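Local coordinates for ferritin like protein (Caulobacter vibrioides, PDB 3HL1) that is of unknown function but, as a ferritin-like protein with a mainly helical fold, probably binds metal, at residues 75-87 with 99-111. Numbering follows the deposited sequence.
Sequences SAPEYVGTAVPHI and IFTPYSAELGPLD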
ATOM      1  N   SER A  75       6.713  -6.526   7.760  1.00 32.35           N
ATOM      2  CA  SER A  75       7.479  -5.838   8.784  1.00 33.62           C
ATOM      3  C   SER A  75       7.269  -4.347   8.624  1.00 31.87           C
ATOM      4  O   SER A  75       6.779  -3.894   7.600  1.00 29.39           O
ATOM      5  CB  SER A  75       8.946  -6.253   8.740  1.00 38.30           C
ATOM      6  OG  SER A  75       9.465  -6.151   7.481  1.00 45.29           O
ATOM      7  N   ALA A  76       7.629  -3.579   9.635  1.00 30.64           N
ATOM      8  CA  ALA A  76       7.401  -2.136   9.601  1.00 31.56           C
ATOM      9  C   ALA A  76       8.177  -1.459   8.445  1.00 28.74           C
ATOM     10  O   ALA A  76       9.373  -1.670   8.272  1.00 31.04           O
ATOM     11  CB  ALA A  76       7.731  -1.499  10.990  1.00 31.51           C
ATOM     12  N   PRO A  77       7.471  -0.668   7.611  1.00 29.83           N
ATOM     13  CA  PRO A  77       8.109   0.052   6.532  1.00 30.80           C
ATOM     14  C   PRO A  77       8.959   1.207   7.086  1.00 31.16           C
ATOM     15  O   PRO A  77       8.722   1.684   8.233  1.00 32.87           O
ATOM     16  CB  PRO A  77       6.915   0.588   5.732  1.00 30.20           C
ATOM     17  CG  PRO A  77       5.715  -0.032   6.291  1.00 36.38           C
ATOM     18  CD  PRO A  77       6.027  -0.332   7.686  1.00 33.15           C
ATOM     19  N   GLU A  78       9.837   1.707   6.236  1.00 32.36           N
ATOM     20  CA  GLU A  78      10.669   2.840   6.527  1.00 31.20           C
ATOM     21  C   GLU A  78      10.372   3.966   5.569  1.00 29.41           C
ATOM     22  O   GLU A  78      10.015   3.720   4.400  1.00 29.54           O
ATOM     23  CB  GLU A  78      12.120   2.456   6.446  1.00 35.20           C
ATOM     24  CG  GLU A  78      12.503   1.636   7.664  1.00 34.14           C
ATOM     25  CD  GLU A  78      13.985   1.331   7.723  1.00 48.59           C
ATOM     26  OE1 GLU A  78      14.422   0.413   7.035  1.00 44.81           O
ATOM     27  OE2 GLU A  78      14.697   2.018   8.470  1.00 57.67           O
ATOM     28  N   TYR A  79      10.588   5.177   6.081  1.00 28.88           N
ATOM     29  CA  TYR A  79      10.180   6.430   5.437  1.00 28.81           C
ATOM     30  C   TYR A  79      11.330   7.367   5.471  1.00 30.34           C
ATOM     31  O   TYR A  79      11.438   8.230   6.388  1.00 29.70           O
ATOM     32  CB  TYR A  79       8.935   6.965   6.128  1.00 28.36           C
ATOM     33  CG  TYR A  79       7.799   6.018   5.985  1.00 25.88           C
ATOM     34  CD1 TYR A  79       7.089   5.919   4.817  1.00 28.65           C
ATOM     35  CD2 TYR A  79       7.422   5.198   7.048  1.00 22.13           C
ATOM     36  CE1 TYR A  79       6.043   5.018   4.696  1.00 32.89           C
ATOM     37  CE2 TYR A  79       6.407   4.261   6.932  1.00 27.99           C
ATOM     38  CZ  TYR A  79       5.727   4.169   5.741  1.00 25.81           C
ATOM     39  OH  TYR A  79       4.702   3.291   5.564  1.00 27.32           O
ATOM     40  N   VAL A  80      12.194   7.243   4.451  1.00 30.93           N
ATOM     41  CA  VAL A  80      13.477   7.932   4.474  1.00 32.88           C
ATOM     42  C   VAL A  80      13.784   8.467   3.105  1.00 34.59           C
ATOM     43  O   VAL A  80      13.619   7.752   2.122  1.00 32.25           O
ATOM     44  CB  VAL A  80      14.631   6.989   4.925  1.00 35.26           C
ATOM     45  CG1 VAL A  80      16.054   7.693   4.838  1.00 35.27           C
ATOM     46  CG2 VAL A  80      14.412   6.432   6.348  1.00 35.97           C
ATOM     47  N   GLY A  81      14.248   9.710   3.034  1.00 34.65           N
ATOM     48  CA  GLY A  81      14.655  10.265   1.748  1.00 36.59           C
ATOM     49  C   GLY A  81      13.500  10.289   0.749  1.00 37.67           C
ATOM     50  O   GLY A  81      12.387  10.809   1.045  1.00 34.65           O
ATOM     51  N   THR A  82      13.764   9.766  -0.436  1.00 35.19           N
ATOM     52  CA  THR A  82      12.753   9.658  -1.499  1.00 38.27           C
ATOM     53  C   THR A  82      12.579   8.187  -1.953  1.00 39.99           C
ATOM     54  O   THR A  82      12.128   7.913  -3.056  1.00 40.74           O
ATOM     55  CB  THR A  82      13.148  10.540  -2.712  1.00 40.76           C
ATOM     56  OG1 THR A  82      14.482  10.202  -3.135  1.00 40.85           O
ATOM     57  CG2 THR A  82      13.102  12.026  -2.353  1.00 41.35           C
ATOM     58  N   ALA A  83      12.930   7.246  -1.082  1.00 42.50           N
ATOM     59  CA  ALA A  83      12.854   5.828  -1.406  1.00 43.39           C
ATOM     60  C   ALA A  83      11.431   5.241  -1.227  1.00 42.88           C
ATOM     61  O   ALA A  83      10.921   5.140  -0.106  1.00 37.60           O
ATOM     62  CB  ALA A  83      13.869   5.061  -0.561  1.00 43.89           C
ATOM     63  N   VAL A  84      10.811   4.882  -2.362  1.00 42.16           N
ATOM     64  CA  VAL A  84       9.539   4.182  -2.441  1.00 39.30           C
ATOM     65  C   VAL A  84       9.853   2.730  -2.832  1.00 37.34           C
ATOM     66  O   VAL A  84      10.566   2.503  -3.814  1.00 36.83           O
ATOM     67  CB  VAL A  84       8.605   4.857  -3.488  1.00 37.88           C
ATOM     68  CG1 VAL A  84       7.259   4.089  -3.617  1.00 37.83           C
ATOM     69  CG2 VAL A  84       8.348   6.321  -3.099  1.00 44.91           C
ATOM     70  N   PRO A  85       9.359   1.741  -2.069  1.00 35.52           N
ATOM     71  CA  PRO A  85       9.686   0.334  -2.405  1.00 38.29           C
ATOM     72  C   PRO A  85       9.389  -0.055  -3.854  1.00 35.68           C
ATOM     73  O   PRO A  85       8.255   0.049  -4.305  1.00 34.98           O
ATOM     74  CB  PRO A  85       8.840  -0.485  -1.409  1.00 41.08           C
ATOM     75  CG  PRO A  85       8.683   0.477  -0.198  1.00 42.49           C
ATOM     76  CD  PRO A  85       8.573   1.847  -0.830  1.00 34.23           C
ATOM     77  N   HIS A  86      10.431  -0.440  -4.595  1.00 33.39           N
ATOM     78  CA  HIS A  86      10.276  -1.101  -5.917  1.00 35.83           C
ATOM     79  C   HIS A  86       9.853  -0.168  -7.057  1.00 35.82           C
ATOM     80  O   HIS A  86       9.452  -0.630  -8.112  1.00 33.82           O
ATOM     81  CB  HIS A  86       9.362  -2.363  -5.802  1.00 34.64           C
ATOM     82  CG  HIS A  86       9.881  -3.386  -4.819  1.00 35.46           C
ATOM     83  ND1 HIS A  86      11.045  -4.081  -5.026  1.00 37.29           N
ATOM     84  CD2 HIS A  86       9.444  -3.754  -3.592  1.00 38.79           C
ATOM     85  CE1 HIS A  86      11.300  -4.843  -3.976  1.00 41.82           C
ATOM     86  NE2 HIS A  86      10.335  -4.674  -3.096  1.00 37.15           N
ATOM     87  N   ILE A  87       9.927   1.141  -6.814  1.00 34.40           N
ATOM     88  CA  ILE A  87       9.557   2.157  -7.805  1.00 37.05           C
ATOM     89  C   ILE A  87      10.754   3.069  -8.085  1.00 35.25           C
ATOM     90  O   ILE A  87      11.398   3.565  -7.176  1.00 34.28           O
ATOM     91  CB  ILE A  87       8.355   3.021  -7.393  1.00 38.26           C
ATOM     92  CG1 ILE A  87       7.115   2.143  -7.147  1.00 39.45           C
ATOM     93  CG2 ILE A  87       8.065   4.089  -8.482  1.00 33.63           C
ATOM     94  CD1 ILE A  87       6.674   1.291  -8.359  1.00 33.93           C
ATOM     95  N   ILE A  99       7.245  16.767 -12.437  1.00 35.64           N
ATOM     96  CA  ILE A  99       5.914  17.362 -12.349  1.00 38.19           C
ATOM     97  C   ILE A  99       5.461  17.496 -10.888  1.00 34.93           C
ATOM     98  O   ILE A  99       5.024  18.538 -10.463  1.00 33.54           O
ATOM     99  CB  ILE A  99       4.896  16.501 -13.113  1.00 39.55           C
ATOM    100  CG1 ILE A  99       5.285  16.421 -14.610  1.00 46.51           C
ATOM    101  CG2 ILE A  99       3.484  17.062 -12.930  1.00 42.77           C
ATOM    102  CD1 ILE A  99       4.773  15.157 -15.337  1.00 44.01           C
ATOM    103  N   PHE A 100       5.567  16.397 -10.146  1.00 33.80           N
ATOM    104  CA  PHE A 100       5.113  16.305  -8.775  1.00 32.36           C
ATOM    105  C   PHE A 100       6.269  16.569  -7.864  1.00 30.75           C
ATOM    106  O   PHE A 100       6.820  15.671  -7.256  1.00 29.27           O
ATOM    107  CB  PHE A 100       4.494  14.916  -8.552  1.00 32.28           C
ATOM    108  CG  PHE A 100       3.363  14.623  -9.475  1.00 28.93           C
ATOM    109  CD1 PHE A 100       2.161  15.329  -9.364  1.00 39.05           C
ATOM    110  CD2 PHE A 100       3.487  13.657 -10.469  1.00 36.61           C
ATOM    111  CE1 PHE A 100       1.085  15.064 -10.223  1.00 41.97           C
ATOM    112  CE2 PHE A 100       2.417  13.385 -11.341  1.00 42.10           C
ATOM    113  CZ  PHE A 100       1.212  14.099 -11.220  1.00 39.57           C
ATOM    114  N   THR A 101       6.670  17.834  -7.797  1.00 29.01           N
ATOM    115  CA  THR A 101       7.791  18.237  -6.966  1.00 30.56           C
ATOM    116  C   THR A 101       7.405  19.519  -6.210  1.00 31.34           C
ATOM    117  O   THR A 101       6.706  20.390  -6.762  1.00 30.85           O
ATOM    118  CB  THR A 101       9.052  18.456  -7.815  1.00 36.24           C
ATOM    119  OG1 THR A 101      10.047  19.079  -7.028  1.00 35.99           O
ATOM    120  CG2 THR A 101       8.785  19.364  -8.957  1.00 25.82           C
ATOM    121  N   PRO A 102       7.793  19.631  -4.931  1.00 29.12           N
ATOM    122  CA  PRO A 102       8.584  18.730  -4.138  1.00 31.73           C
ATOM    123  C   PRO A 102       7.845  17.428  -3.753  1.00 29.46           C
ATOM    124  O   PRO A 102       6.618  17.393  -3.796  1.00 28.42           O
ATOM    125  CB  PRO A 102       8.883  19.559  -2.891  1.00 29.01           C
ATOM    126  CG  PRO A 102       7.674  20.410  -2.739  1.00 29.55           C
ATOM    127  CD  PRO A 102       7.336  20.800  -4.137  1.00 33.51           C
ATOM    128  N   TYR A 103       8.612  16.419  -3.375  1.00 29.82           N
ATOM    129  CA  TYR A 103       8.067  15.133  -2.923  1.00 32.40           C
ATOM    130  C   TYR A 103       9.045  14.461  -1.922  1.00 35.11           C
ATOM    131  O   TYR A 103      10.212  14.863  -1.844  1.00 33.85           O
ATOM    132  CB  TYR A 103       7.787  14.283  -4.153  1.00 33.35           C
ATOM    133  CG  TYR A 103       8.968  13.474  -4.675  1.00 35.16           C
ATOM    134  CD1 TYR A 103       9.936  14.009  -5.525  1.00 38.84           C
ATOM    135  CD2 TYR A 103       9.071  12.150  -4.328  1.00 41.97           C
ATOM    136  CE1 TYR A 103      10.999  13.213  -5.980  1.00 43.37           C
ATOM    137  CE2 TYR A 103      10.097  11.382  -4.751  1.00 49.59           C
ATOM    138  CZ  TYR A 103      11.048  11.889  -5.576  1.00 44.44           C
ATOM    139  OH  TYR A 103      12.009  10.980  -5.960  1.00 54.04           O
ATOM    140  N   SER A 104       8.565  13.500  -1.116  1.00 34.71           N
ATOM    141  CA  SER A 104       9.402  12.892  -0.085  1.00 32.90           C
ATOM    142  C   SER A 104       8.821  11.601   0.397  1.00 33.01           C
ATOM    143  O   SER A 104       7.589  11.512   0.523  1.00 34.31           O
ATOM    144  CB  SER A 104       9.520  13.893   1.085  1.00 32.83           C
ATOM    145  OG  SER A 104      10.277  13.353   2.138  1.00 32.84           O
ATOM    146  N   ALA A 105       9.682  10.611   0.722  1.00 30.93           N
ATOM    147  CA  ALA A 105       9.232   9.391   1.350  1.00 32.86           C
ATOM    148  C   ALA A 105       9.067   9.574   2.867  1.00 32.58           C
ATOM    149  O   ALA A 105       8.594   8.673   3.549  1.00 32.54           O
ATOM    150  CB  ALA A 105      10.173   8.216   1.048  1.00 32.75           C
ATOM    151  N   GLU A 106       9.425  10.742   3.395  1.00 29.41           N
ATOM    152  CA  GLU A 106       9.257  11.020   4.801  1.00 27.40           C
ATOM    153  C   GLU A 106       7.835  11.318   5.092  1.00 29.19           C
ATOM    154  O   GLU A 106       7.141  11.955   4.304  1.00 26.40           O
ATOM    155  CB  GLU A 106      10.108  12.195   5.248  1.00 32.15           C
ATOM    156  CG  GLU A 106      11.587  11.974   5.046  1.00 30.16           C
ATOM    157  CD  GLU A 106      12.373  13.197   5.540  1.00 44.06           C
ATOM    158  OE1 GLU A 106      11.905  13.942   6.411  1.00 52.27           O
ATOM    159  OE2 GLU A 106      13.464  13.409   5.047  1.00 47.09           O
ATOM    160  N   LEU A 107       7.403  10.877   6.262  1.00 28.69           N
ATOM    161  CA  LEU A 107       6.034  11.069   6.692  1.00 29.24           C
ATOM    162  C   LEU A 107       5.757  12.548   7.034  1.00 30.56           C
ATOM    163  O   LEU A 107       6.648  13.215   7.522  1.00 30.06           O
ATOM    164  CB  LEU A 107       5.811  10.198   7.927  1.00 34.54           C
ATOM    165  CG  LEU A 107       5.944   8.699   7.705  1.00 29.51           C
ATOM    166  CD1 LEU A 107       5.759   7.951   9.055  1.00 29.10           C
ATOM    167  CD2 LEU A 107       4.957   8.146   6.696  1.00 24.26           C
ATOM    168  N   GLY A 108       4.519  13.025   6.793  1.00 29.38           N
ATOM    169  CA  GLY A 108       4.135  14.390   7.067  1.00 30.27           C
ATOM    170  C   GLY A 108       2.636  14.592   6.911  1.00 29.25           C
ATOM    171  O   GLY A 108       1.895  13.610   6.715  1.00 27.49           O
ATOM    172  N   PRO A 109       2.172  15.858   7.037  1.00 30.05           N
ATOM    173  CA  PRO A 109       0.767  16.163   7.012  1.00 27.45           C
ATOM    174  C   PRO A 109       0.275  16.315   5.578  1.00 27.66           C
ATOM    175  O   PRO A 109       1.030  16.043   4.627  1.00 27.23           O
ATOM    176  CB  PRO A 109       0.690  17.493   7.777  1.00 28.27           C
ATOM    177  CG  PRO A 109       1.944  18.169   7.411  1.00 31.68           C
ATOM    178  CD  PRO A 109       2.979  17.063   7.280  1.00 25.20           C
ATOM    179  N   LEU A 110      -0.995  16.689   5.430  1.00 29.34           N
ATOM    180  CA  LEU A 110      -1.531  17.035   4.115  1.00 27.47           C
ATOM    181  C   LEU A 110      -0.836  18.345   3.685  1.00 31.68           C
ATOM    182  O   LEU A 110      -1.269  19.401   4.007  1.00 29.68           O
ATOM    183  CB  LEU A 110      -3.033  17.231   4.180  1.00 29.96           C
ATOM    184  CG  LEU A 110      -3.611  17.557   2.789  1.00 34.49           C
ATOM    185  CD1 LEU A 110      -3.617  16.268   1.907  1.00 34.87           C
ATOM    186  CD2 LEU A 110      -5.036  18.129   2.967  1.00 33.14           C
ATOM    187  N   ASP A 111       0.292  18.244   3.011  1.00 31.85           N
ATOM    188  CA  ASP A 111       0.951  19.414   2.419  1.00 32.71           C
ATOM    189  C   ASP A 111       1.346  19.061   0.989  1.00 31.04           C
ATOM    190  O   ASP A 111       1.200  17.916   0.558  1.00 27.82           O
ATOM    191  CB  ASP A 111       2.136  19.877   3.258  1.00 30.58           C
ATOM    192  CG  ASP A 111       3.216  18.784   3.442  1.00 36.11           C
ATOM    193  OD1 ASP A 111       3.229  17.781   2.697  1.00 28.86           O
ATOM    194  OD2 ASP A 111       4.073  18.942   4.335  1.00 30.81           O
TER
HETATM  195  O   HOH W   1       9.595   9.688   7.885  1.00 21.37           O
HETATM  196  O   HOH W   2      14.801  11.278   5.188  1.00 36.78           O
HETATM  197  O   HOH W   3      12.944  14.064   1.690  1.00 45.74           O
HETATM  198  O   HOH W   4      11.822   8.299  -5.761  1.00 40.28           O
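Leu107 lays its CD2 methyl over one face of the Tyr79 ring, 3.6 Å from the ring centroid and 14° off the normal, a CH-pi contact in which the two side chains slant across each other. Ala105 O lies at the edge of the same ring, in its plane, and approaches Tyr79 CB to 3.1 Å; this buried carbonyl oxygen has no hydrogen-bonding partner in the model. A looser CH-pi contact forms where Thr82 CG2 sits over a face of the Tyr103 ring. With CG2 anti to the carbonyl carbon of Thr82, the methyl is carried over the ring near CE2 and CZ, while Thr82 CB lies 3.5 Å from Tyr103 OH. Between these two aromatic contacts the Ala105 methyl fits against backbone, 3.4 Å from Ala83 O.

Both segments belong to the long irregular connection between helices 42-67 and 112-121 of the ferritin-like fold, and Tyr79 ties it to helix 8-35 through a hydrogen bond from its OH to Trp24 O.

One direct hydrogen bond joins the segments: Ala105 N donates to Gly81 O at 2.7 Å, Gly81 sitting in the type II' beta turn from Val80 to Ala83. A chi1 of 178° swings Ser104 OG to the carbonyl side, where it accepts from Glu106 N at 3.0 Å, an ST turn. Waters extend the pairing: one links Tyr79 O with Leu107 N, another Gly81 N with the Glu106 carboxylate, and a third, 2.7 Å from Tyr103 OH, also donates to Thr82 O.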